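PDB 4DOO: fatty-acid-binding protein 1 from Arabidopsis thaliana, which binds fatty acids, preferentially saturated ones, in a chalcone-isomerase-like fold, and may take part in alpha-linolenic acid metabolism in the plastid. Local coordinates for residues Asn143-Leu156 with Ile160-Cys174. Numbering follows the deposited sequence.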
loop_
_atom_site.group_PDB
_atom_site.type_symbol
_atom_site.label_atom_id
_atom_site.label_comp_id
_atom_site.label_asym_id
_atom_site.label_seq_id
_atom_site.Cartn_x
_atom_site.Cartn_y
_atom_site.Cartn_z
ATOM N N ASN A 143 7.940 15.817 1.961
ATOM C CA ASN A 143 9.154 15.022 1.777
ATOM C C ASN A 143 9.391 13.967 2.857
ATOM O O ASN A 143 10.418 13.282 2.842
ATOM C CB ASN A 143 10.385 15.928 1.640
ATOM C CG ASN A 143 10.309 16.828 0.424
ATOM O OD1 ASN A 143 10.034 16.369 -0.684
ATOM N ND2 ASN A 143 10.555 18.118 0.623
ATOM N N SER A 144 8.456 13.838 3.795
ATOM C CA SER A 144 8.581 12.816 4.838
ATOM C C SER A 144 8.298 11.484 4.149
ATOM O O SER A 144 7.476 11.426 3.233
ATOM C CB SER A 144 7.544 13.026 5.950
ATOM O OG SER A 144 7.725 14.267 6.611
ATOM N N THR A 145 8.979 10.425 4.574
ATOM C CA THR A 145 8.776 9.104 3.983
ATOM C C THR A 145 8.277 8.119 5.034
ATOM O O THR A 145 8.860 8.000 6.113
ATOM C CB THR A 145 10.086 8.537 3.382
ATOM O OG1 THR A 145 10.522 9.369 2.300
ATOM C CG2 THR A 145 9.870 7.124 2.864
ATOM N N ILE A 146 7.189 7.424 4.721
ATOM C CA ILE A 146 6.627 6.434 5.632
ATOM C C ILE A 146 6.578 5.108 4.898
ATOM O O ILE A 146 6.108 5.039 3.762
ATOM C CB ILE A 146 5.185 6.786 6.067
ATOM C CG1 ILE A 146 5.157 8.137 6.785
ATOM C CG2 ILE A 146 4.633 5.690 6.973
ATOM C CD1 ILE A 146 5.269 9.330 5.856
ATOM N N ASP A 147 7.071 4.060 5.548
ATOM C CA ASP A 147 7.069 2.732 4.953
ATOM C C ASP A 147 6.141 1.789 5.705
ATOM O O ASP A 147 6.365 1.494 6.883
ATOM C CB ASP A 147 8.484 2.147 4.946
ATOM C CG ASP A 147 9.280 2.557 3.727
ATOM O OD1 ASP A 147 8.750 3.323 2.893
ATOM O OD2 ASP A 147 10.440 2.108 3.599
ATOM N N LEU A 148 5.095 1.332 5.025
ATOM C CA LEU A 148 4.152 0.389 5.610
ATOM C C LEU A 148 4.534 -0.959 5.024
ATOM O O LEU A 148 4.527 -1.136 3.804
ATOM C CB LEU A 148 2.712 0.725 5.204
ATOM C CG LEU A 148 2.197 2.152 5.407
ATOM C CD1 LEU A 148 0.797 2.271 4.806
ATOM C CD2 LEU A 148 2.180 2.495 6.884
ATOM N N THR A 149 4.884 -1.916 5.871
ATOM C CA THR A 149 5.264 -3.214 5.340
ATOM C C THR A 149 4.463 -4.384 5.884
ATOM O O THR A 149 4.077 -4.413 7.053
ATOM C CB THR A 149 6.760 -3.503 5.576
ATOM O OG1 THR A 149 7.020 -3.590 6.980
ATOM C CG2 THR A 149 7.615 -2.398 4.972
ATOM N N LYS A 150 4.203 -5.338 4.999
ATOM C CA LYS A 150 3.496 -6.557 5.342
ATOM C C LYS A 150 4.613 -7.581 5.521
ATOM O O LYS A 150 5.195 -8.062 4.547
ATOM C CB LYS A 150 2.563 -6.974 4.199
ATOM C CG LYS A 150 1.787 -8.260 4.454
ATOM C CD LYS A 150 0.870 -8.591 3.288
ATOM C CE LYS A 150 0.170 -9.925 3.490
ATOM N NZ LYS A 150 -0.741 -10.243 2.357
ATOM N N ASP A 151 4.932 -7.878 6.773
ATOM C CA ASP A 151 5.980 -8.837 7.096
ATOM C C ASP A 151 5.351 -10.225 7.183
ATOM O O ASP A 151 4.127 -10.351 7.247
ATOM C CB ASP A 151 6.624 -8.464 8.435
ATOM C CG ASP A 151 7.317 -7.109 8.396
ATOM O OD1 ASP A 151 7.645 -6.576 9.478
ATOM O OD2 ASP A 151 7.539 -6.580 7.284
ATOM N N PRO A 152 6.176 -11.286 7.183
ATOM C CA PRO A 152 5.639 -12.650 7.265
ATOM C C PRO A 152 4.630 -12.821 8.400
ATOM O O PRO A 152 4.737 -12.175 9.447
ATOM C CB PRO A 152 6.893 -13.498 7.461
ATOM C CG PRO A 152 7.916 -12.752 6.668
ATOM C CD PRO A 152 7.645 -11.308 7.057
ATOM N N GLY A 153 3.651 -13.695 8.186
ATOM C CA GLY A 153 2.635 -13.929 9.198
ATOM C C GLY A 153 1.695 -12.743 9.310
ATOM O O GLY A 153 1.184 -12.439 10.387
ATOM N N HIS A 154 1.476 -12.066 8.189
ATOM C CA HIS A 154 0.598 -10.905 8.152
ATOM C C HIS A 154 0.798 -9.951 9.333
ATOM O O HIS A 154 -0.139 -9.635 10.072
ATOM C CB HIS A 154 -0.863 -11.359 8.069
ATOM C CG HIS A 154 -1.183 -12.108 6.812
ATOM N ND1 HIS A 154 -0.739 -13.390 6.574
ATOM C CD2 HIS A 154 -1.859 -11.733 5.699
ATOM C CE1 HIS A 154 -1.125 -13.773 5.371
ATOM N NE2 HIS A 154 -1.806 -12.788 4.817
ATOM N N VAL A 155 2.039 -9.504 9.504
ATOM C CA VAL A 155 2.381 -8.561 10.556
ATOM C C VAL A 155 2.605 -7.215 9.877
ATOM O O VAL A 155 3.428 -7.108 8.967
ATOM C CB VAL A 155 3.679 -8.967 11.288
ATOM C CG1 VAL A 155 4.122 -7.845 12.231
ATOM C CG2 VAL A 155 3.454 -10.257 12.064
ATOM N N LEU A 156 1.867 -6.197 10.308
ATOM C CA LEU A 156 2.004 -4.865 9.725
ATOM C C LEU A 156 3.034 -4.042 10.484
ATOM O O LEU A 156 2.859 -3.766 11.668
ATOM C CB LEU A 156 0.668 -4.123 9.756
ATOM C CG LEU A 156 0.768 -2.696 9.209
ATOM C CD1 LEU A 156 0.656 -2.732 7.696
ATOM C CD2 LEU A 156 -0.328 -1.834 9.804
ATOM N N ILE A 160 9.014 5.350 9.959
ATOM C CA ILE A 160 8.895 6.752 9.578
ATOM C C ILE A 160 10.297 7.344 9.475
ATOM O O ILE A 160 11.091 7.255 10.415
ATOM C CB ILE A 160 8.053 7.535 10.615
ATOM C CG1 ILE A 160 6.639 6.951 10.671
ATOM C CG2 ILE A 160 7.989 9.009 10.243
ATOM C CD1 ILE A 160 5.728 7.621 11.685
ATOM N N GLU A 161 10.596 7.929 8.318
ATOM C CA GLU A 161 11.902 8.520 8.049
ATOM C C GLU A 161 13.025 7.528 8.341
ATOM O O GLU A 161 14.089 7.900 8.837
ATOM C CB GLU A 161 12.091 9.804 8.867
ATOM C CG GLU A 161 11.167 10.951 8.450
ATOM C CD GLU A 161 11.477 11.504 7.061
ATOM O OE1 GLU A 161 11.503 10.725 6.085
ATOM O OE2 GLU A 161 11.692 12.729 6.944
ATOM N N GLY A 162 12.773 6.259 8.034
ATOM C CA GLY A 162 13.767 5.223 8.240
ATOM C C GLY A 162 13.805 4.597 9.620
ATOM O O GLY A 162 14.573 3.665 9.855
ATOM N N ASN A 163 12.981 5.095 10.534
ATOM C CA ASN A 163 12.947 4.571 11.895
ATOM C C ASN A 163 11.700 3.736 12.168
ATOM O O ASN A 163 10.579 4.225 12.043
ATOM C CB ASN A 163 13.016 5.724 12.903
ATOM C CG ASN A 163 14.239 6.603 12.702
ATOM O OD1 ASN A 163 15.364 6.110 12.609
ATOM N ND2 ASN A 163 14.024 7.914 12.638
ATOM N N HIS A 164 11.897 2.474 12.539
ATOM C CA HIS A 164 10.776 1.589 12.845
ATOM C C HIS A 164 10.038 2.133 14.066
ATOM O O HIS A 164 10.659 2.451 15.080
ATOM C CB HIS A 164 11.299 0.174 13.110
ATOM C CG HIS A 164 10.253 -0.785 13.583
ATOM N ND1 HIS A 164 9.905 -0.912 14.911
ATOM C CD2 HIS A 164 9.494 -1.683 12.909
ATOM C CE1 HIS A 164 8.982 -1.848 15.035
ATOM N NE2 HIS A 164 8.715 -2.332 13.836
ATOM N N VAL A 165 8.717 2.247 13.969
ATOM C CA VAL A 165 7.926 2.775 15.074
ATOM C C VAL A 165 7.031 1.752 15.757
ATOM O O VAL A 165 6.483 2.022 16.826
ATOM C CB VAL A 165 7.041 3.954 14.618
ATOM C CG1 VAL A 165 7.915 5.086 14.103
ATOM C CG2 VAL A 165 6.069 3.492 13.538
ATOM N N GLY A 166 6.875 0.582 15.150
ATOM C CA GLY A 166 6.040 -0.435 15.760
ATOM C C GLY A 166 5.405 -1.378 14.765
ATOM O O GLY A 166 5.505 -1.181 13.554
ATOM N N SER A 167 4.747 -2.409 15.282
ATOM C CA SER A 167 4.092 -3.394 14.441
ATOM C C SER A 167 2.779 -3.836 15.065
ATOM O O SER A 167 2.550 -3.661 16.266
ATOM C CB SER A 167 4.983 -4.627 14.261
ATOM O OG SER A 167 6.280 -4.283 13.810
ATOM N N VAL A 168 1.923 -4.412 14.230
ATOM C CA VAL A 168 0.631 -4.929 14.653
ATOM C C VAL A 168 0.402 -6.216 13.870
ATOM O O VAL A 168 0.382 -6.207 12.637
ATOM C CB VAL A 168 -0.520 -3.931 14.347
ATOM C CG1 VAL A 168 -1.864 -4.552 14.709
ATOM C CG2 VAL A 168 -0.318 -2.638 15.137
ATOM N N LYS A 169 0.262 -7.325 14.587
ATOM C CA LYS A 169 0.026 -8.607 13.943
ATOM C C LYS A 169 -1.479 -8.727 13.750
ATOM O O LYS A 169 -2.224 -8.903 14.712
ATOM C CB LYS A 169 0.541 -9.753 14.818
ATOM C CG LYS A 169 0.401 -11.116 14.167
ATOM C CD LYS A 169 0.881 -12.229 15.077
ATOM C CE LYS A 169 0.718 -13.575 14.393
ATOM N NZ LYS A 169 1.451 -13.620 13.095
ATOM N N SER A 170 -1.925 -8.614 12.503
ATOM C CA SER A 170 -3.346 -8.697 12.197
ATOM C C SER A 170 -3.572 -8.885 10.706
ATOM O O SER A 170 -3.248 -8.014 9.900
ATOM C CB SER A 170 -4.064 -7.428 12.675
ATOM O OG SER A 170 -5.395 -7.358 12.179
ATOM N N HIS A 171 -4.123 -10.036 10.345
ATOM C CA HIS A 171 -4.413 -10.338 8.952
ATOM C C HIS A 171 -5.424 -9.306 8.454
ATOM O O HIS A 171 -5.329 -8.808 7.332
ATOM C CB HIS A 171 -5.001 -11.749 8.847
ATOM C CG HIS A 171 -5.146 -12.243 7.444
ATOM N ND1 HIS A 171 -5.959 -11.629 6.515
ATOM C CD2 HIS A 171 -4.588 -13.303 6.811
ATOM C CE1 HIS A 171 -5.895 -12.288 5.372
ATOM N NE2 HIS A 171 -5.070 -13.309 5.525
ATOM N N LEU A 172 -6.386 -8.977 9.312
ATOM C CA LEU A 172 -7.422 -8.008 8.969
ATOM C C LEU A 172 -6.851 -6.624 8.651
ATOM O O LEU A 172 -7.192 -6.023 7.628
ATOM C CB LEU A 172 -8.431 -7.898 10.116
ATOM C CG LEU A 172 -9.525 -6.845 9.956
ATOM C CD1 LEU A 172 -10.324 -7.119 8.693
ATOM C CD2 LEU A 172 -10.430 -6.867 11.183
ATOM N N LEU A 173 -5.992 -6.120 9.528
ATOM C CA LEU A 173 -5.389 -4.806 9.319
ATOM C C LEU A 173 -4.549 -4.775 8.042
ATOM O O LEU A 173 -4.638 -3.830 7.261
ATOM C CB LEU A 173 -4.519 -4.417 10.517
ATOM C CG LEU A 173 -3.910 -3.012 10.467
ATOM C CD1 LEU A 173 -5.013 -1.968 10.345
ATOM C CD2 LEU A 173 -3.092 -2.770 11.727
ATOM N N CYS A 174 -3.734 -5.807 7.830
ATOM C CA CYS A 174 -2.901 -5.859 6.630
ATOM C C CYS A 174 -3.761 -5.789 5.380
ATOM O O CYS A 174 -3.494 -5.005 4.471
ATOM C CB CYS A 174 -2.071 -7.143 6.599
ATOM S SG CYS A 174 -0.681 -7.148 7.734
HETATM O O HOH W 1 12.051 11.059 3.380
#
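H154 and H171 form an offset stack, with ring centroids 4.0 Å apart and planes at 14°. CD2 of H171 sits over the centre of the H154 ring. CD2 of H154 covers the H171 ring nearer its rim. The side chains run side by side and point the same way. H171 has CG anti to its backbone N (chi1 -171°), which swings its ring from the first turn of helix 171-182 onto H154. H154 and V155 both face D151, a G1 beta bulge.

Strands 155-160 and 163-169 form an antiparallel hairpin closed by a type I' turn, I160 to N163. L156 and V168 are its hydrogen-bonded pair here, with two 2.8 Å bonds, L156 N to V168 O and V168 N to L156 O. L156 CD2 presses tightly on L173 CD2 (3.5 Å), and C174 SG packs on L156 CB. V155 CG2 lies on the K169 chain, and I146 CG1 meets I160 CG1. S170 caps the helix through its OG, and its N donates to H154 O. K169 NZ reaches G153 O on a lone pair, 3.0 Å away. At the far end, E161 grips T145 twice. Its N donates to T145 O (2.8 Å, 170°), and its OE1 accepts from T145 N, which comes from above the carboxylate plane. A water joins OE1 to N143 O.

L148 of strand 145-151 and L180 and Y181 of helix 171-182 line the lauric acid pocket. With an alanine in place of H154, the H171 ring would probably lose its stacking partner and be free to turn. H154 NE2 and H171 NE2 are 3.4 Å apart without a hydrogen bond, so a positive charge on both rings at once is probably disfavoured.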